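Local coordinates for esterase (Alcaligenes sp., PDB 1QLW), which probably hydrolyses carboxylic esters, as a bacterial enzyme of the alpha/beta-hydrolase fold, at residues G19-D27 and N189-L197; R62-C71 and L197-S208. One frame throughout, in Å; residues are numbered along the deposited sequence.

Contact 1: residues G19-D27 and N189-L197; sequences GSFFVGGRD and NLSKLAIKL
Lys-196 runs antiparallel alongside Phe-21, its methylene CE over one face of the ring, 4.2 Å from the centroid. CG of Phe-21 stands between the backbone N and the carbonyl carbon (chi1 58°), which lays the CE2/CZ edge of the ring against Leu-193 and Lys-196. Lys-196 runs extended until its last torsion bends (chi4 59°) and carries NZ over the same ring, at most a weak cation-pi attraction. Leu-193 meets the ring crosswise, its CD1 in the ring plane and 3.8 Å from Phe-21 CZ. Two residues along the strand, Val-23 sets CG1 against the preceding turn of the helix, 3.4 Å from Asn-189 O and 3.6 Å from Lys-192 CB. Beyond it Asn-189 OD1 comes within 3.4 Å of Gly-24 CA, where a side chain on the glycine would clash; Gly-24 O is held by Gln-170 of the second subunit. Asn-189 OD1 also accepts from water 1 at 3.2 Å, which in turn receives Gly-25 N at 2.9 Å, while Asn-189 ND2 donates to Asp-48 O. A leucine here would probably cost water 1 its acceptor, though Gly-25 N would still hold it, and leave the Asp-48 carbonyl without this donor. The contact lays the C-terminal end of strand 13-23, paired with strand 43-57, across the amphipathic helix 185-197, whose Leu-190 faces strand 65-68 and helix 211-218.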
loop_
_atom_site.group_PDB
_atom_site.type_symbol
_atom_site.label_atom_id
_atom_site.label_comp_id
_atom_site.label_asym_id
_atom_site.label_seq_id
_atom_site.Cartn_x
_atom_site.Cartn_y
_atom_site.Cartn_z
ATOM N N GLY A 19 -13.653 1.126 -0.701
ATOM C CA GLY A 19 -13.259 0.092 0.240
ATOM C C GLY A 19 -12.002 -0.616 -0.241
ATOM O O GLY A 19 -11.384 -0.259 -1.253
ATOM N N SER A 20 -11.698 -1.684 0.472
ATOM C CA SER A 20 -10.503 -2.470 0.246
ATOM C C SER A 20 -10.765 -3.917 0.614
ATOM O O SER A 20 -11.548 -4.182 1.545
ATOM C CB SER A 20 -9.368 -1.996 1.186
ATOM O OG SER A 20 -9.121 -0.634 1.000
ATOM N N PHE A 21 -10.097 -4.827 -0.082
ATOM C CA PHE A 21 -10.218 -6.248 0.219
ATOM C C PHE A 21 -9.001 -6.945 -0.405
ATOM O O PHE A 21 -8.224 -6.302 -1.119
ATOM C CB PHE A 21 -11.522 -6.853 -0.282
ATOM C CG PHE A 21 -11.783 -6.728 -1.752
ATOM C CD1 PHE A 21 -12.415 -5.611 -2.284
ATOM C CD2 PHE A 21 -11.376 -7.703 -2.643
ATOM C CE1 PHE A 21 -12.682 -5.506 -3.638
ATOM C CE2 PHE A 21 -11.612 -7.607 -4.005
ATOM C CZ PHE A 21 -12.270 -6.504 -4.494
ATOM N N PHE A 22 -8.894 -8.237 -0.137
ATOM C CA PHE A 22 -7.838 -9.027 -0.735
ATOM C C PHE A 22 -8.428 -10.153 -1.557
ATOM O O PHE A 22 -9.526 -10.652 -1.289
ATOM C CB PHE A 22 -6.931 -9.669 0.342
ATOM C CG PHE A 22 -6.012 -8.638 0.937
ATOM C CD1 PHE A 22 -6.442 -7.754 1.921
ATOM C CD2 PHE A 22 -4.696 -8.534 0.499
ATOM C CE1 PHE A 22 -5.583 -6.787 2.405
ATOM C CE2 PHE A 22 -3.834 -7.592 1.007
ATOM C CZ PHE A 22 -4.283 -6.705 1.967
ATOM N N VAL A 23 -7.675 -10.567 -2.573
ATOM C CA VAL A 23 -8.034 -11.695 -3.411
ATOM C C VAL A 23 -6.954 -12.768 -3.268
ATOM O O VAL A 23 -5.757 -12.507 -3.353
ATOM C CB VAL A 23 -8.098 -11.271 -4.891
ATOM C CG1 VAL A 23 -8.348 -12.465 -5.783
ATOM C CG2 VAL A 23 -9.155 -10.185 -5.034
ATOM N N GLY A 24 -7.407 -14.007 -3.058
ATOM C CA GLY A 24 -6.504 -15.137 -3.111
ATOM C C GLY A 24 -5.634 -15.298 -1.879
ATOM O O GLY A 24 -5.975 -14.919 -0.755
ATOM N N GLY A 25 -4.491 -15.930 -2.115
ATOM C CA GLY A 25 -3.562 -16.304 -1.046
ATOM C C GLY A 25 -3.565 -17.820 -0.842
ATOM O O GLY A 25 -4.473 -18.550 -1.222
ATOM N N ARG A 26 -2.460 -18.267 -0.255
ATOM C CA ARG A 26 -2.259 -19.655 0.135
ATOM C C ARG A 26 -1.648 -19.647 1.534
ATOM O O ARG A 26 -0.908 -18.726 1.894
ATOM C CB ARG A 26 -1.332 -20.367 -0.860
ATOM C CG ARG A 26 0.100 -19.916 -0.956
ATOM C CD ARG A 26 0.897 -20.609 -2.075
ATOM N NE ARG A 26 2.248 -20.047 -2.140
ATOM C CZ ARG A 26 3.341 -20.508 -1.570
ATOM N NH1 ARG A 26 3.266 -21.653 -0.898
ATOM N NH2 ARG A 26 4.482 -19.836 -1.616
ATOM N N ASP A 27 -1.962 -20.678 2.320
ATOM C CA ASP A 27 -1.408 -20.795 3.661
ATOM C C ASP A 27 -0.128 -21.618 3.615
ATOM O O ASP A 27 -0.037 -22.651 2.943
ATOM C CB ASP A 27 -2.457 -21.359 4.630
ATOM C CG ASP A 27 -3.475 -20.273 5.007
ATOM O OD1 ASP A 27 -3.384 -19.131 4.501
ATOM O OD2 ASP A 27 -4.383 -20.568 5.812
ATOM N N ASN A 189 -4.971 -14.261 -9.452
ATOM C CA ASN A 189 -5.788 -13.361 -8.642
ATOM C C ASN A 189 -6.598 -12.404 -9.500
ATOM O O ASN A 189 -7.735 -12.075 -9.143
ATOM C CB ASN A 189 -4.909 -12.618 -7.639
ATOM C CG ASN A 189 -4.421 -13.553 -6.545
ATOM O OD1 ASN A 189 -5.118 -14.488 -6.175
ATOM N ND2 ASN A 189 -3.236 -13.265 -6.036
ATOM N N LEU A 190 -6.053 -11.969 -10.645
ATOM C CA LEU A 190 -6.831 -11.111 -11.534
ATOM C C LEU A 190 -8.022 -11.879 -12.110
ATOM O O LEU A 190 -9.068 -11.263 -12.335
ATOM C CB LEU A 190 -5.967 -10.555 -12.656
ATOM C CG LEU A 190 -4.937 -9.512 -12.194
ATOM C CD1 LEU A 190 -3.937 -9.262 -13.317
ATOM C CD2 LEU A 190 -5.608 -8.222 -11.776
ATOM N N SER A 191 -7.889 -13.184 -12.352
ATOM C CA SER A 191 -9.045 -13.954 -12.819
ATOM C C SER A 191 -10.106 -14.002 -11.726
ATOM O O SER A 191 -11.284 -13.775 -11.989
ATOM C CB SER A 191 -8.628 -15.367 -13.197
ATOM O OG SER A 191 -9.765 -16.168 -13.451
ATOM N N LYS A 192 -9.693 -14.281 -10.481
ATOM C CA LYS A 192 -10.673 -14.293 -9.393
ATOM C C LYS A 192 -11.367 -12.955 -9.300
ATOM O O LYS A 192 -12.582 -12.897 -9.078
ATOM C CB LYS A 192 -9.963 -14.640 -8.086
ATOM C CG LYS A 192 -9.495 -16.084 -8.025
ATOM C CD LYS A 192 -8.743 -16.387 -6.731
ATOM C CE LYS A 192 -8.547 -17.900 -6.622
ATOM N NZ LYS A 192 -7.844 -18.280 -5.374
ATOM N N LEU A 193 -10.613 -11.848 -9.398
ATOM C CA LEU A 193 -11.226 -10.530 -9.330
ATOM C C LEU A 193 -12.185 -10.283 -10.482
ATOM O O LEU A 193 -13.302 -9.794 -10.282
ATOM C CB LEU A 193 -10.137 -9.459 -9.291
ATOM C CG LEU A 193 -10.620 -8.006 -9.231
ATOM C CD1 LEU A 193 -11.461 -7.729 -8.007
ATOM C CD2 LEU A 193 -9.451 -7.035 -9.315
ATOM N N ALA A 194 -11.766 -10.620 -11.704
ATOM C CA ALA A 194 -12.643 -10.414 -12.861
ATOM C C ALA A 194 -13.950 -11.183 -12.723
ATOM O O ALA A 194 -15.019 -10.685 -13.102
ATOM C CB ALA A 194 -11.917 -10.760 -14.142
ATOM N N ILE A 195 -13.866 -12.413 -12.231
ATOM C CA ILE A 195 -15.062 -13.242 -12.039
ATOM C C ILE A 195 -15.942 -12.624 -10.974
ATOM O O ILE A 195 -17.162 -12.542 -11.121
ATOM C CB ILE A 195 -14.646 -14.682 -11.717
ATOM C CG1 ILE A 195 -13.991 -15.317 -12.954
ATOM C CG2 ILE A 195 -15.822 -15.522 -11.249
ATOM C CD1 ILE A 195 -13.256 -16.609 -12.655
ATOM N N LYS A 196 -15.363 -12.159 -9.878
ATOM C CA LYS A 196 -16.100 -11.517 -8.799
ATOM C C LYS A 196 -16.862 -10.306 -9.325
ATOM O O LYS A 196 -18.022 -10.091 -8.974
ATOM C CB LYS A 196 -15.158 -11.067 -7.677
ATOM C CG LYS A 196 -15.753 -10.186 -6.600
ATOM C CD LYS A 196 -14.724 -9.713 -5.585
ATOM C CE LYS A 196 -15.265 -8.797 -4.511
ATOM N NZ LYS A 196 -16.346 -9.409 -3.700
ATOM N N LEU A 197 -16.191 -9.492 -10.130
ATOM C CA LEU A 197 -16.799 -8.277 -10.660
ATOM C C LEU A 197 -17.772 -8.559 -11.797
ATOM O O LEU A 197 -18.623 -7.715 -12.074
ATOM C CB LEU A 197 -15.712 -7.315 -11.146
ATOM C CG LEU A 197 -14.760 -6.803 -10.059
ATOM C CD1 LEU A 197 -13.749 -5.846 -10.654
ATOM C CD2 LEU A 197 -15.515 -6.169 -8.897
HETATM O O HOH W 1 -3.388 -16.644 -4.658
#

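Contact 2: residues R62-C71 and L197-S208; sequences RYPITLIHGC and LDGTVLLSHSQS. With SO4 (sulfate ion), chain D.
Pro-64 O is gripped by two donors of the neighbouring strand, Thr-200 OG1 at 2.8 Å and Val-201 N at 2.9 Å. The hydroxyl comes from above the carbonyl plane, 59° out of it, reaching there because OG1 lies anti to the backbone N of Thr-200 (chi1 -177°). Having given its proton to the carbonyl, Thr-200 OG1 accepts from Thr-66 OG1 at 2.9 Å, a buried hydroxyl relay. Backbone bonds continue the parallel ladder through Thr-66 and Leu-203 to Ile-68. Thr-66 CB packs against Leu-202 CD2 on one face, Ile-65 CG2 against Leu-203 CB on the other. These are adjoining central strands of the alpha/beta-hydrolase sheet, and the sharp turn after strand 200-205, where Ser-206 takes a positive phi (57°), is consistent with the nucleophile elbow of that fold. Gly-70 packs against it, its CA 3.3 Å from His-205 O, where a CB would clash. Cys-71 N and Gln-207 N both donate to water 4, as the two amides of an oxyanion hole would; this water donates to the sulfate, probably from the crystallisation liquor, which Ser-206 OG also bonds, 2.8 Å from its O2, as does Arg-265. At the far end Arg-62 NH2 hydrogen-bonds Asp-198 O at 2.9 Å and forms a long salt bridge with Asp-198 OD2 at 3.7 Å, Arg-62 CG lying over the centre of the Tyr-63 ring.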
loop_
_atom_site.group_PDB
_atom_site.type_symbol
_atom_site.label_atom_id
_atom_site.label_comp_id
_atom_site.label_asym_id
_atom_site.label_seq_id
_atom_site.Cartn_x
_atom_site.Cartn_y
_atom_site.Cartn_z
ATOM N N ARG A 62 -20.816 0.387 -16.618
ATOM C CA ARG A 62 -21.016 -1.046 -16.421
ATOM C C ARG A 62 -19.753 -1.804 -16.049
ATOM O O ARG A 62 -19.823 -2.729 -15.217
ATOM C CB ARG A 62 -21.629 -1.657 -17.683
ATOM C CG ARG A 62 -21.727 -3.162 -17.722
ATOM C CD ARG A 62 -22.568 -3.792 -16.639
ATOM N NE ARG A 62 -22.558 -5.253 -16.640
ATOM C CZ ARG A 62 -21.642 -6.000 -16.036
ATOM N NH1 ARG A 62 -20.653 -5.419 -15.364
ATOM N NH2 ARG A 62 -21.701 -7.317 -16.082
ATOM N N TYR A 63 -18.621 -1.479 -16.675
ATOM C CA TYR A 63 -17.402 -2.225 -16.450
ATOM C C TYR A 63 -16.367 -1.415 -15.696
ATOM O O TYR A 63 -15.927 -0.370 -16.173
ATOM C CB TYR A 63 -16.808 -2.674 -17.798
ATOM C CG TYR A 63 -17.768 -3.528 -18.604
ATOM C CD1 TYR A 63 -18.182 -4.775 -18.147
ATOM C CD2 TYR A 63 -18.363 -3.020 -19.740
ATOM C CE1 TYR A 63 -19.084 -5.547 -18.871
ATOM C CE2 TYR A 63 -19.259 -3.770 -20.488
ATOM C CZ TYR A 63 -19.595 -5.028 -20.034
ATOM O OH TYR A 63 -20.504 -5.758 -20.766
ATOM N N PRO A 64 -15.987 -1.846 -14.502
ATOM C CA PRO A 64 -14.896 -1.194 -13.792
ATOM C C PRO A 64 -13.570 -1.366 -14.515
ATOM O O PRO A 64 -13.389 -2.334 -15.252
ATOM C CB PRO A 64 -14.819 -1.955 -12.464
ATOM C CG PRO A 64 -16.205 -2.488 -12.272
ATOM C CD PRO A 64 -16.574 -2.922 -13.685
ATOM N N ILE A 65 -12.621 -0.492 -14.238
ATOM C CA ILE A 65 -11.257 -0.611 -14.712
ATOM C C ILE A 65 -10.387 -1.073 -13.544
ATOM O O ILE A 65 -10.414 -0.476 -12.470
ATOM C CB ILE A 65 -10.738 0.703 -15.311
ATOM C CG1 ILE A 65 -11.623 1.166 -16.478
ATOM C CG2 ILE A 65 -9.282 0.554 -15.742
ATOM C CD1 ILE A 65 -11.350 2.565 -16.984
ATOM N N THR A 66 -9.640 -2.146 -13.780
ATOM C CA THR A 66 -8.662 -2.650 -12.819
ATOM C C THR A 66 -7.285 -2.183 -13.278
ATOM O O THR A 66 -6.869 -2.500 -14.401
ATOM C CB THR A 66 -8.750 -4.178 -12.730
ATOM O OG1 THR A 66 -10.037 -4.568 -12.238
ATOM C CG2 THR A 66 -7.694 -4.738 -11.799
ATOM N N LEU A 67 -6.586 -1.442 -12.436
ATOM C CA LEU A 67 -5.285 -0.849 -12.730
ATOM C C LEU A 67 -4.175 -1.651 -12.073
ATOM O O LEU A 67 -4.211 -1.864 -10.860
ATOM C CB LEU A 67 -5.221 0.612 -12.271
ATOM C CG LEU A 67 -6.219 1.575 -12.910
ATOM C CD1 LEU A 67 -6.152 2.940 -12.214
ATOM C CD2 LEU A 67 -5.931 1.745 -14.389
ATOM N N ILE A 68 -3.213 -2.090 -12.882
ATOM C CA ILE A 68 -2.215 -3.076 -12.501
ATOM C C ILE A 68 -0.814 -2.534 -12.756
ATOM O O ILE A 68 -0.375 -2.446 -13.919
ATOM C CB ILE A 68 -2.447 -4.376 -13.303
ATOM C CG1 ILE A 68 -3.905 -4.868 -13.248
ATOM C CG2 ILE A 68 -1.480 -5.465 -12.857
ATOM C CD1 ILE A 68 -4.280 -5.711 -14.447
ATOM N N HIS A 69 -0.112 -2.129 -11.709
ATOM C CA HIS A 69 1.217 -1.551 -11.820
ATOM C C HIS A 69 2.253 -2.573 -12.294
ATOM O O HIS A 69 2.033 -3.780 -12.262
ATOM C CB HIS A 69 1.650 -0.945 -10.470
ATOM C CG HIS A 69 1.856 -2.010 -9.424
ATOM N ND1 HIS A 69 3.021 -2.759 -9.402
ATOM C CD2 HIS A 69 1.092 -2.466 -8.414
ATOM C CE1 HIS A 69 2.905 -3.646 -8.405
ATOM N NE2 HIS A 69 1.746 -3.497 -7.783
ATOM N N GLY A 70 3.408 -2.030 -12.685
ATOM C CA GLY A 70 4.520 -2.829 -13.154
ATOM C C GLY A 70 5.650 -2.957 -12.148
ATOM O O GLY A 70 5.402 -3.027 -10.938
ATOM N N CYS A 71 6.883 -3.094 -12.639
ATOM C CA CYS A 71 7.994 -3.382 -11.750
ATOM C C CYS A 71 8.281 -2.228 -10.823
ATOM O O CYS A 71 8.004 -1.067 -11.109
ATOM C CB CYS A 71 9.317 -3.688 -12.448
ATOM S SG CYS A 71 10.393 -2.264 -12.731
ATOM N N LEU A 197 -16.191 -9.492 -10.130
ATOM C CA LEU A 197 -16.799 -8.277 -10.660
ATOM C C LEU A 197 -17.772 -8.559 -11.797
ATOM O O LEU A 197 -18.623 -7.715 -12.074
ATOM C CB LEU A 197 -15.712 -7.315 -11.146
ATOM C CG LEU A 197 -14.760 -6.803 -10.059
ATOM C CD1 LEU A 197 -13.749 -5.846 -10.654
ATOM C CD2 LEU A 197 -15.515 -6.169 -8.897
ATOM N N ASP A 198 -17.628 -9.692 -12.468
ATOM C CA ASP A 198 -18.455 -10.053 -13.601
ATOM C C ASP A 198 -18.280 -9.041 -14.724
ATOM O O ASP A 198 -19.237 -8.596 -15.347
ATOM C CB ASP A 198 -19.916 -10.247 -13.209
ATOM C CG ASP A 198 -20.726 -10.946 -14.291
ATOM O OD1 ASP A 198 -20.152 -11.798 -15.001
ATOM O OD2 ASP A 198 -21.915 -10.602 -14.424
ATOM N N GLY A 199 -17.017 -8.739 -15.051
ATOM C CA GLY A 199 -16.718 -7.893 -16.191
ATOM C C GLY A 199 -15.903 -6.680 -15.809
ATOM O O GLY A 199 -16.421 -5.732 -15.216
ATOM N N THR A 200 -14.627 -6.690 -16.148
ATOM C CA THR A 200 -13.745 -5.568 -15.886
ATOM C C THR A 200 -12.788 -5.402 -17.055
ATOM O O THR A 200 -12.450 -6.357 -17.766
ATOM C CB THR A 200 -12.948 -5.776 -14.568
ATOM O OG1 THR A 200 -12.124 -4.640 -14.279
ATOM C CG2 THR A 200 -12.061 -7.010 -14.590
ATOM N N VAL A 201 -12.353 -4.176 -17.245
ATOM C CA VAL A 201 -11.310 -3.850 -18.195
ATOM C C VAL A 201 -9.994 -3.943 -17.410
ATOM O O VAL A 201 -9.823 -3.209 -16.430
ATOM C CB VAL A 201 -11.455 -2.442 -18.760
ATOM C CG1 VAL A 201 -10.282 -2.055 -19.644
ATOM C CG2 VAL A 201 -12.786 -2.312 -19.501
ATOM N N LEU A 202 -9.065 -4.791 -17.824
ATOM C CA LEU A 202 -7.768 -4.919 -17.174
ATOM C C LEU A 202 -6.783 -3.976 -17.841
ATOM O O LEU A 202 -6.585 -4.092 -19.055
ATOM C CB LEU A 202 -7.255 -6.359 -17.248
ATOM C CG LEU A 202 -8.129 -7.430 -16.587
ATOM C CD1 LEU A 202 -7.527 -8.813 -16.788
ATOM C CD2 LEU A 202 -8.375 -7.174 -15.114
ATOM N N LEU A 203 -6.158 -3.100 -17.070
ATOM C CA LEU A 203 -5.187 -2.135 -17.581
ATOM C C LEU A 203 -3.872 -2.361 -16.845
ATOM O O LEU A 203 -3.782 -2.211 -15.634
ATOM C CB LEU A 203 -5.711 -0.721 -17.409
ATOM C CG LEU A 203 -4.903 0.365 -18.122
ATOM C CD1 LEU A 203 -5.775 1.575 -18.401
ATOM C CD2 LEU A 203 -3.673 0.728 -17.331
ATOM N N SER A 204 -2.854 -2.772 -17.601
ATOM C CA SER A 204 -1.553 -3.123 -17.048
ATOM C C SER A 204 -0.432 -2.282 -17.619
ATOM O O SER A 204 -0.614 -1.461 -18.523
ATOM C CB SER A 204 -1.279 -4.605 -17.247
ATOM O OG SER A 204 -1.192 -4.869 -18.632
ATOM N N HIS A 205 0.778 -2.491 -17.095
ATOM C CA HIS A 205 1.928 -1.654 -17.399
ATOM C C HIS A 205 3.217 -2.442 -17.313
ATOM O O HIS A 205 3.500 -3.034 -16.275
ATOM C CB HIS A 205 1.988 -0.495 -16.371
ATOM C CG HIS A 205 3.036 0.540 -16.620
ATOM N ND1 HIS A 205 3.695 1.152 -15.567
ATOM C CD2 HIS A 205 3.505 1.063 -17.775
ATOM C CE1 HIS A 205 4.535 2.016 -16.140
ATOM N NE2 HIS A 205 4.446 2.007 -17.460
ATOM N N SER A 206 4.040 -2.437 -18.361
ATOM C CA SER A 206 5.423 -2.901 -18.253
ATOM C C SER A 206 5.587 -4.316 -17.747
ATOM O O SER A 206 5.118 -5.202 -18.466
ATOM C CB SER A 206 6.189 -1.859 -17.430
ATOM O OG SER A 206 7.565 -1.905 -17.784
ATOM N N GLN A 207 6.192 -4.593 -16.593
ATOM C CA GLN A 207 6.277 -5.966 -16.075
ATOM C C GLN A 207 4.931 -6.673 -16.042
ATOM O O GLN A 207 4.862 -7.885 -16.266
ATOM C CB GLN A 207 6.810 -5.860 -14.638
ATOM C CG GLN A 207 6.810 -7.152 -13.829
ATOM C CD GLN A 207 7.143 -6.763 -12.405
ATOM O OE1 GLN A 207 6.254 -6.322 -11.658
ATOM N NE2 GLN A 207 8.399 -6.834 -12.019
ATOM N N SER A 208 3.859 -5.964 -15.697
ATOM C CA SER A 208 2.540 -6.594 -15.646
ATOM C C SER A 208 1.834 -6.525 -16.988
ATOM O O SER A 208 0.699 -7.013 -17.092
ATOM C CB SER A 208 1.638 -5.989 -14.578
ATOM O OG SER A 208 1.340 -4.647 -14.937
HETATM S S SO4 D . 9.681 -5.242 -17.620
HETATM O O1 SO4 D . 11.131 -5.265 -18.059
HETATM O O2 SO4 D . 9.004 -4.164 -18.441
HETATM O O3 SO4 D . 9.652 -4.904 -16.164
HETATM O O4 SO4 D . 9.023 -6.533 -17.943
HETATM O O HOH W 2 -18.632 -5.693 -13.626
HETATM O O HOH W 3 3.508 0.685 -12.862
HETATM O O HOH W 4 8.004 -2.845 -15.169
#

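Contact 1 is partly buried and lies toward the dimer interface, whereas contact 2 is a buried contact near the middle of the sheet that both reach, with Arg-62 and Asp-198 exposed at one end; their centres are about 13 Å apart. Leu-197 belongs to both, because helix 185-197 leads directly into strand 200-205. Leu-190 meets Ile-68, Ala-194 meets Thr-200, and Leu-193 serves both sides, CD2 on Thr-66 and CD1 on Phe-21, with Asn-189, Lys-192 and Lys-196 completing the outer one. Chemistry follows position: methylene-on-ring and aliphatic packing with one water bridge on the outer side, against strand hydrogen bonds, buried hydroxyls and the probable active-site turn within.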